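MEM-A1 (Soil metagenome, PDB 6E0S) probably hydrolyses beta-lactam antibiotics as a zinc-dependent subclass B3 metallo-beta-lactamase. Local coordinates at residues A[23-28]-A[67-72]; A[28-33]-A[74-79]. One frame throughout, in Å; residues are numbered along the deposited sequence.

Contact 1. Residues A[23-28]-A[67-72]; sequences DWNDPQ and APQIAQ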
ATOM      1  N   ASP A  23      18.264   2.366   3.293  1.00 74.70           N
ATOM      2  CA  ASP A  23      18.082   0.926   3.463  1.00 72.93           C
ATOM      3  C   ASP A  23      16.839   0.436   2.728  1.00 66.07           C
ATOM      4  O   ASP A  23      16.884  -0.582   2.030  1.00 63.62           O
ATOM      5  CB  ASP A  23      17.984   0.562   4.946  1.00 77.94           C
ATOM      6  CG  ASP A  23      19.217  -0.163   5.452  1.00 82.55           C
ATOM      7  OD1 ASP A  23      20.124  -0.437   4.631  1.00 82.92           O
ATOM      8  OD2 ASP A  23      19.278  -0.461   6.668  1.00 85.85           O
ATOM      9  N   TRP A  24      15.730   1.166   2.895  1.00 63.00           N
ATOM     10  CA  TRP A  24      14.470   0.754   2.280  1.00 56.39           C
ATOM     11  C   TRP A  24      14.608   0.595   0.773  1.00 50.72           C
ATOM     12  O   TRP A  24      14.092  -0.363   0.197  1.00 45.70           O
ATOM     13  CB  TRP A  24      13.368   1.755   2.609  1.00 56.97           C
ATOM     14  CG  TRP A  24      12.929   1.664   4.034  1.00 59.51           C
ATOM     15  CD1 TRP A  24      13.222   0.659   4.925  1.00 60.47           C
ATOM     16  CD2 TRP A  24      12.126   2.612   4.750  1.00 61.22           C
ATOM     17  NE1 TRP A  24      12.649   0.929   6.149  1.00 62.90           N
ATOM     18  CE2 TRP A  24      11.973   2.120   6.070  1.00 63.66           C
ATOM     19  CE3 TRP A  24      11.526   3.828   4.407  1.00 61.66           C
ATOM     20  CZ2 TRP A  24      11.236   2.801   7.042  1.00 66.94           C
ATOM     21  CZ3 TRP A  24      10.793   4.505   5.373  1.00 64.98           C
ATOM     22  CH2 TRP A  24      10.657   3.989   6.677  1.00 67.73           C
ATOM     23  N   ASN A  25      15.345   1.494   0.125  1.00 51.43           N
ATOM     24  CA  ASN A  25      15.473   1.487  -1.328  1.00 47.97           C
ATOM     25  C   ASN A  25      16.581   0.569  -1.829  1.00 48.67           C
ATOM     26  O   ASN A  25      16.959   0.659  -3.001  1.00 47.52           O
ATOM     27  CB  ASN A  25      15.693   2.919  -1.834  1.00 47.21           C
ATOM     28  CG  ASN A  25      14.388   3.683  -1.947  1.00 43.84           C
ATOM     29  OD1 ASN A  25      13.565   3.344  -2.779  1.00 39.41           O
ATOM     30  ND2 ASN A  25      14.191   4.699  -1.094  1.00 46.69           N
ATOM     31  N   ASP A  26      17.117  -0.300  -0.969  1.00 50.16           N
ATOM     32  CA  ASP A  26      18.129  -1.252  -1.393  1.00 49.22           C
ATOM     33  C   ASP A  26      17.595  -2.157  -2.507  1.00 44.01           C
ATOM     34  O   ASP A  26      16.375  -2.309  -2.680  1.00 40.06           O
ATOM     35  CB  ASP A  26      18.599  -2.090  -0.203  1.00 51.07           C
ATOM     36  CG  ASP A  26      19.752  -1.442   0.531  1.00 55.03           C
ATOM     37  OD1 ASP A  26      20.438  -0.601  -0.094  1.00 56.08           O
ATOM     38  OD2 ASP A  26      19.962  -1.752   1.729  1.00 57.36           O
ATOM     39  N   PRO A  27      18.506  -2.768  -3.276  1.00 43.07           N
ATOM     40  CA  PRO A  27      18.088  -3.596  -4.416  1.00 39.97           C
ATOM     41  C   PRO A  27      17.223  -4.781  -4.004  1.00 37.91           C
ATOM     42  O   PRO A  27      17.383  -5.364  -2.926  1.00 39.67           O
ATOM     43  CB  PRO A  27      19.419  -4.072  -5.011  1.00 40.69           C
ATOM     44  CG  PRO A  27      20.398  -3.016  -4.626  1.00 43.84           C
ATOM     45  CD  PRO A  27      19.969  -2.566  -3.256  1.00 45.41           C
ATOM     46  N   GLN A  28      16.302  -5.133  -4.896  1.00 33.24           N
ATOM     47  CA  GLN A  28      15.430  -6.290  -4.725  1.00 29.35           C
ATOM     48  C   GLN A  28      15.009  -6.753  -6.109  1.00 25.46           C
ATOM     49  O   GLN A  28      14.346  -6.014  -6.841  1.00 25.02           O
ATOM     50  CB  GLN A  28      14.204  -5.935  -3.871  1.00 29.34           C
ATOM     51  CG  GLN A  28      13.156  -7.034  -3.802  1.00 27.00           C
ATOM     52  CD  GLN A  28      13.689  -8.282  -3.119  1.00 26.76           C
ATOM     53  OE1 GLN A  28      14.309  -8.205  -2.039  1.00 28.84           O
ATOM     54  NE2 GLN A  28      13.493  -9.440  -3.758  1.00 24.91           N
ATOM     55  N   ALA A  67      11.149   5.144  -7.516  1.00 19.57           N
ATOM     56  CA  ALA A  67      10.431   5.159  -8.787  1.00 17.37           C
ATOM     57  C   ALA A  67      11.262   4.625  -9.958  1.00 19.16           C
ATOM     58  O   ALA A  67      10.763   3.758 -10.686  1.00 18.33           O
ATOM     59  CB  ALA A  67       9.895   6.574  -9.036  1.00 17.70           C
ATOM     60  N   PRO A  68      12.507   5.034 -10.179  1.00 19.68           N
ATOM     61  CA  PRO A  68      13.238   4.448 -11.329  1.00 21.20           C
ATOM     62  C   PRO A  68      13.521   2.963 -11.177  1.00 21.11           C
ATOM     63  O   PRO A  68      13.533   2.243 -12.187  1.00 20.04           O
ATOM     64  CB  PRO A  68      14.529   5.274 -11.397  1.00 22.92           C
ATOM     65  CG  PRO A  68      14.646   5.902 -10.069  1.00 24.39           C
ATOM     66  CD  PRO A  68      13.257   6.148  -9.584  1.00 21.66           C
ATOM     67  N   GLN A  69      13.705   2.471  -9.947  1.00 19.20           N
ATOM     68  CA  GLN A  69      13.887   1.030  -9.726  1.00 19.92           C
ATOM     69  C   GLN A  69      12.608   0.259 -10.024  1.00 18.78           C
ATOM     70  O   GLN A  69      12.653  -0.835 -10.605  1.00 20.52           O
ATOM     71  CB  GLN A  69      14.334   0.763  -8.284  1.00 22.16           C
ATOM     72  CG  GLN A  69      15.661   1.418  -7.916  1.00 26.47           C
ATOM     73  CD  GLN A  69      16.088   1.075  -6.512  1.00 29.93           C
ATOM     74  OE1 GLN A  69      16.615  -0.010  -6.267  1.00 30.35           O
ATOM     75  NE2 GLN A  69      15.852   1.994  -5.570  1.00 31.37           N
ATOM     76  N   ILE A  70      11.453   0.812  -9.640  1.00 17.45           N
ATOM     77  CA  ILE A  70      10.175   0.147  -9.932  1.00 17.59           C
ATOM     78  C   ILE A  70       9.957   0.092 -11.433  1.00 17.35           C
ATOM     79  O   ILE A  70       9.544  -0.941 -11.994  1.00 16.78           O
ATOM     80  CB  ILE A  70       9.007   0.868  -9.218  1.00 16.93           C
ATOM     81  CG1 ILE A  70       9.100   0.650  -7.690  1.00 17.03           C
ATOM     82  CG2 ILE A  70       7.607   0.383  -9.773  1.00 17.10           C
ATOM     83  CD1 ILE A  70       8.316   1.689  -6.859  1.00 18.16           C
ATOM     84  N   ALA A  71      10.279   1.186 -12.119  1.00 16.10           N
ATOM     85  CA  ALA A  71      10.167   1.185 -13.573  1.00 17.61           C
ATOM     86  C   ALA A  71      11.078   0.128 -14.184  1.00 16.66           C
ATOM     87  O   ALA A  71      10.663  -0.657 -15.054  1.00 16.79           O
ATOM     88  CB  ALA A  71      10.511   2.576 -14.116  1.00 18.63           C
ATOM     89  N   GLN A  72      12.333   0.099 -13.741  1.00 17.49           N
ATOM     90  CA  GLN A  72      13.252  -0.892 -14.269  0.50 19.29           C
ATOM     91  C   GLN A  72      12.767  -2.306 -13.969  1.00 18.82           C
ATOM     92  O   GLN A  72      12.882  -3.189 -14.822  1.00 20.38           O
ATOM     93  CB  GLN A  72      14.652  -0.622 -13.725  0.50 20.72           C
ATOM     94  CG  GLN A  72      15.269   0.593 -14.399  0.50 20.84           C
ATOM     95  CD  GLN A  72      16.079   1.468 -13.465  0.50 21.18           C
ATOM     96  OE1 GLN A  72      16.433   1.054 -12.363  0.50 20.55           O
ATOM     97  NE2 GLN A  72      16.383   2.687 -13.910  0.50 20.82           N
TER
HETATM   98  O   HOH W   1      15.318  -2.436  -5.626  1.00 30.43           O
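Gln69 reaches from the helix to the N-terminal loop and bonds to the backbone of Asn25. The direct hydrogen bond runs from Gln69 NE2 to Asn25 O, 3.1 Å. The donor lies in the carbonyl plane, on a lone pair of Asn25 O, and the acceptor lies exactly in the amide plane of Gln69. The N-H...O angle is 155°. Gln69 can span the gap because its chain is extended beyond CG (chi2 -177°). NE2 also makes a weak hydrogen bond to Glu65 O. The firm bond to Asn25 O and the water on OE1 favour this orientation of the amide.

A water takes up the other end of the same amide. It donates to Gln69 OE1 at 2.8 Å and to Asp26 O at 3.1 Å. It also accepts a weak bond from Gln28 N. Both ends of the Gln69 amide are therefore tied to the loop backbone, one directly and one through solvent.

Van der Waals contact is slight. Asn25 CB lies 3.9 Å from Gln69 NE2, with the two side-chain amide planes turned 42° apart. The Asn25 amide itself is held by OD1 to Ser66 OG and ND2 to Ser63 OG. Within the loop, a type I beta turn from Asp23 to Asp26 is closed by the bond from Asp26 N to Asp23 O.

The contact lies at the surface. It joins the loop before strand 31-34 to the first turns of helix 66-76. Val42 touches both Asn25 and Gln69, while Ala67, Ile70 and Ala71 pack on helix 100-107.

Contact 2. Residues A[28-33]-A[74-79]; sequences QEPFAV and IRQLGF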
ATOM      1  N   GLN A  28      16.302  -5.133  -4.896  1.00 33.24           N
ATOM      2  CA  GLN A  28      15.430  -6.290  -4.725  1.00 29.35           C
ATOM      3  C   GLN A  28      15.009  -6.753  -6.109  1.00 25.46           C
ATOM      4  O   GLN A  28      14.346  -6.014  -6.841  1.00 25.02           O
ATOM      5  CB  GLN A  28      14.204  -5.935  -3.871  1.00 29.34           C
ATOM      6  CG  GLN A  28      13.156  -7.034  -3.802  1.00 27.00           C
ATOM      7  CD  GLN A  28      13.689  -8.282  -3.119  1.00 26.76           C
ATOM      8  OE1 GLN A  28      14.309  -8.205  -2.039  1.00 28.84           O
ATOM      9  NE2 GLN A  28      13.493  -9.440  -3.758  1.00 24.91           N
ATOM     10  N   GLU A  29      15.362  -7.970  -6.469  1.00 24.38           N
ATOM     11  CA  GLU A  29      14.897  -8.505  -7.743  1.00 23.64           C
ATOM     12  C   GLU A  29      13.384  -8.708  -7.733  1.00 21.86           C
ATOM     13  O   GLU A  29      12.819  -9.195  -6.748  1.00 23.08           O
ATOM     14  CB  GLU A  29      15.576  -9.833  -8.060  1.00 25.80           C
ATOM     15  CG  GLU A  29      17.052  -9.683  -8.464  1.00 30.81           C
ATOM     16  CD  GLU A  29      17.244  -8.789  -9.714  1.00 32.60           C
ATOM     17  OE1 GLU A  29      17.840  -7.700  -9.594  1.00 34.29           O
ATOM     18  OE2 GLU A  29      16.791  -9.188 -10.813  1.00 31.74           O
ATOM     19  N   PRO A  30      12.716  -8.386  -8.828  1.00 21.44           N
ATOM     20  CA  PRO A  30      11.265  -8.587  -8.906  1.00 19.91           C
ATOM     21  C   PRO A  30      10.924 -10.061  -9.056  1.00 19.45           C
ATOM     22  O   PRO A  30      11.764 -10.894  -9.416  1.00 20.54           O
ATOM     23  CB  PRO A  30      10.866  -7.792 -10.154  1.00 19.17           C
ATOM     24  CG  PRO A  30      12.141  -7.747 -11.007  1.00 20.39           C
ATOM     25  CD  PRO A  30      13.269  -7.671 -10.002  1.00 20.86           C
ATOM     26  N   PHE A  31       9.670 -10.384  -8.787  1.00 18.32           N
ATOM     27  CA  PHE A  31       9.251 -11.777  -8.861  1.00 18.45           C
ATOM     28  C   PHE A  31       7.754 -11.854  -9.058  1.00 17.84           C
ATOM     29  O   PHE A  31       7.005 -10.986  -8.600  1.00 18.35           O
ATOM     30  CB  PHE A  31       9.632 -12.579  -7.600  1.00 21.17           C
ATOM     31  CG  PHE A  31       9.296 -11.888  -6.271  1.00 20.66           C
ATOM     32  CD1 PHE A  31      10.198 -10.996  -5.690  1.00 20.55           C
ATOM     33  CD2 PHE A  31       8.122 -12.192  -5.578  1.00 18.39           C
ATOM     34  CE1 PHE A  31       9.894 -10.381  -4.468  1.00 20.41           C
ATOM     35  CE2 PHE A  31       7.824 -11.590  -4.338  1.00 19.15           C
ATOM     36  CZ  PHE A  31       8.717 -10.682  -3.790  1.00 20.26           C
ATOM     37  N   ALA A  32       7.326 -12.917  -9.732  1.00 18.75           N
ATOM     38  CA  ALA A  32       5.917 -13.269  -9.766  1.00 17.54           C
ATOM     39  C   ALA A  32       5.452 -13.708  -8.391  1.00 18.28           C
ATOM     40  O   ALA A  32       6.152 -14.455  -7.699  1.00 20.11           O
ATOM     41  CB  ALA A  32       5.677 -14.401 -10.763  1.00 18.43           C
ATOM     42  N   VAL A  33       4.248 -13.268  -8.005  1.00 17.55           N
ATOM     43  CA  VAL A  33       3.712 -13.664  -6.711  1.00 18.76           C
ATOM     44  C   VAL A  33       2.674 -14.754  -6.975  1.00 19.25           C
ATOM     45  O   VAL A  33       2.796 -15.875  -6.479  1.00 18.92           O
ATOM     46  CB  VAL A  33       3.123 -12.471  -5.933  1.00 18.76           C
ATOM     47  CG1 VAL A  33       2.573 -12.932  -4.636  1.00 18.50           C
ATOM     48  CG2 VAL A  33       4.246 -11.424  -5.677  1.00 20.17           C
ATOM     49  N   ILE A  74       9.594  -3.306 -13.651  1.00 17.91           N
ATOM     50  CA  ILE A  74       8.507  -3.550 -14.598  1.00 17.53           C
ATOM     51  C   ILE A  74       9.067  -3.945 -15.969  1.00 19.56           C
ATOM     52  O   ILE A  74       8.670  -4.966 -16.544  1.00 17.65           O
ATOM     53  CB  ILE A  74       7.587  -2.312 -14.668  1.00 14.75           C
ATOM     54  CG1 ILE A  74       6.838  -2.159 -13.338  1.00 13.79           C
ATOM     55  CG2 ILE A  74       6.556  -2.432 -15.827  1.00 15.42           C
ATOM     56  CD1 ILE A  74       6.162  -0.730 -13.149  1.00 14.36           C
ATOM     57  N   ARG A  75      10.033  -3.168 -16.491  1.00 19.19           N
ATOM     58  CA  ARG A  75      10.602  -3.463 -17.809  1.00 21.62           C
ATOM     59  C   ARG A  75      11.361  -4.782 -17.799  1.00 21.68           C
ATOM     60  O   ARG A  75      11.300  -5.566 -18.760  1.00 20.88           O
ATOM     61  CB  ARG A  75      11.552  -2.342 -18.250  1.00 22.95           C
ATOM     62  CG  ARG A  75      10.962  -0.952 -18.367  1.00 23.72           C
ATOM     63  CD  ARG A  75      11.965   0.022 -19.000  1.00 25.18           C
ATOM     64  NE  ARG A  75      11.530   1.398 -18.824  1.00 25.11           N
ATOM     65  CZ  ARG A  75      12.039   2.249 -17.939  1.00 23.20           C
ATOM     66  NH1 ARG A  75      13.060   1.882 -17.159  1.00 21.21           N
ATOM     67  NH2 ARG A  75      11.552   3.495 -17.864  1.00 22.03           N
ATOM     68  N   GLN A  76      12.088  -5.036 -16.715  1.00 22.01           N
ATOM     69  CA  GLN A  76      12.897  -6.243 -16.631  1.00 24.30           C
ATOM     70  C   GLN A  76      12.022  -7.479 -16.781  1.00 23.21           C
ATOM     71  O   GLN A  76      12.431  -8.469 -17.406  1.00 24.57           O
ATOM     72  CB  GLN A  76      13.637  -6.241 -15.296  1.00 26.89           C
ATOM     73  CG  GLN A  76      14.441  -7.445 -14.972  1.00 29.42           C
ATOM     74  CD  GLN A  76      15.112  -7.294 -13.604  1.00 29.07           C
ATOM     75  OE1 GLN A  76      15.056  -6.222 -12.976  1.00 28.18           O
ATOM     76  NE2 GLN A  76      15.753  -8.352 -13.154  1.00 29.95           N
ATOM     77  N   LEU A  77      10.812  -7.435 -16.218  1.00 20.59           N
ATOM     78  CA  LEU A  77       9.890  -8.562 -16.316  1.00 21.72           C
ATOM     79  C   LEU A  77       9.268  -8.709 -17.700  1.00 23.28           C
ATOM     80  O   LEU A  77       8.556  -9.696 -17.934  1.00 25.48           O
ATOM     81  CB  LEU A  77       8.771  -8.424 -15.275  1.00 20.94           C
ATOM     82  CG  LEU A  77       9.148  -8.565 -13.796  1.00 19.77           C
ATOM     83  CD1 LEU A  77       7.960  -8.119 -12.918  1.00 18.55           C
ATOM     84  CD2 LEU A  77       9.540 -10.000 -13.443  1.00 20.36           C
ATOM     85  N   GLY A  78       9.491  -7.760 -18.594  1.00 22.06           N
ATOM     86  CA  GLY A  78       8.999  -7.820 -19.955  1.00 21.35           C
ATOM     87  C   GLY A  78       7.797  -6.937 -20.252  1.00 22.91           C
ATOM     88  O   GLY A  78       7.207  -7.064 -21.335  1.00 25.57           O
ATOM     89  N   PHE A  79       7.422  -6.052 -19.342  1.00 20.54           N
ATOM     90  CA  PHE A  79       6.290  -5.155 -19.516  1.00 19.54           C
ATOM     91  C   PHE A  79       6.769  -3.736 -19.858  1.00 21.68           C
ATOM     92  O   PHE A  79       7.935  -3.385 -19.669  1.00 21.60           O
ATOM     93  CB  PHE A  79       5.437  -5.134 -18.240  1.00 17.31           C
ATOM     94  CG  PHE A  79       4.883  -6.483 -17.846  1.00 19.11           C
ATOM     95  CD1 PHE A  79       5.383  -7.161 -16.741  1.00 18.75           C
ATOM     96  CD2 PHE A  79       3.869  -7.080 -18.595  1.00 20.71           C
ATOM     97  CE1 PHE A  79       4.870  -8.412 -16.366  1.00 20.46           C
ATOM     98  CE2 PHE A  79       3.355  -8.326 -18.218  1.00 21.37           C
ATOM     99  CZ  PHE A  79       3.871  -8.985 -17.107  1.00 22.32           C
TER
HETATM  100  O   HOH W   2      16.607  -5.582 -10.753  1.00 31.37           O
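Glu29 meets Gln76 in a surface contact, on the loop that leads into strand 31-34. Gln28 does not touch the helix end. Its NE2 donates to Glu29 O at 3.1 Å, while its OE1 bonds Arg43 NH1.

Glu29 bends at chi2 (-59°), which carries its carboxylate over to Gln76. Gln76 NE2 donates to Glu29 OE2 at 2.7 Å, on the syn side and 18° out of the carboxylate plane. The two planar groups are 48° apart. A water bridges the remaining oxygens, donating to Glu29 OE1 at 2.7 Å and to Gln76 OE1 at 2.8 Å. The carboxylate and the amide are thus linked twice. Gln76 reaches out with CG anti to the backbone N and an extended chain.

Pro30 touches both Gln76 and Leu77. Its CD and CG lie against the Gln76 amide, with CD 3.8 Å from OE1. Its CB meets Leu77 CD1 at 4.0 Å, an apolar contact beside the polar one.

Phe31 starts the strand and turns from the helix. Its ring meets Tyr39 nearly parallel and also touches Trp244. Ala32 and Val33 continue the strand, resting on Tyr38 and Tyr39 of strand 37-39.

The helix end facing this loop is a Schellman motif. Gly78 has positive phi, and its N donates to Arg75 O at 2.8 Å, while Phe79 N donates to Ile74 O. The contact joins the loop leading into edge strand 31-34 to the C-terminal end of helix 66-76, within the alpha-beta/beta-alpha sandwich fold of metallo-beta-lactamases.

Overall arrangement
Contacts 1 and 2 are successive points along the same loop and helix. Their centres are about 11 Å apart on the same side of the molecule. Both use helix 66-76: contact 1 its early turns, contact 2 its C-terminal end. The two share Gln28. Asn25 pairs with Gln69 and Glu29 with Gln76, so the loop and helix run in the same direction. Each contact pairs a glutamine of the helix with a loop acceptor and adds a bridging water. In contact 1 the Asn25 side chain is about 11 Å from a bound zinc ion. His91, His93 and His169 bind zinc, and neither contact supplies a ligand among them.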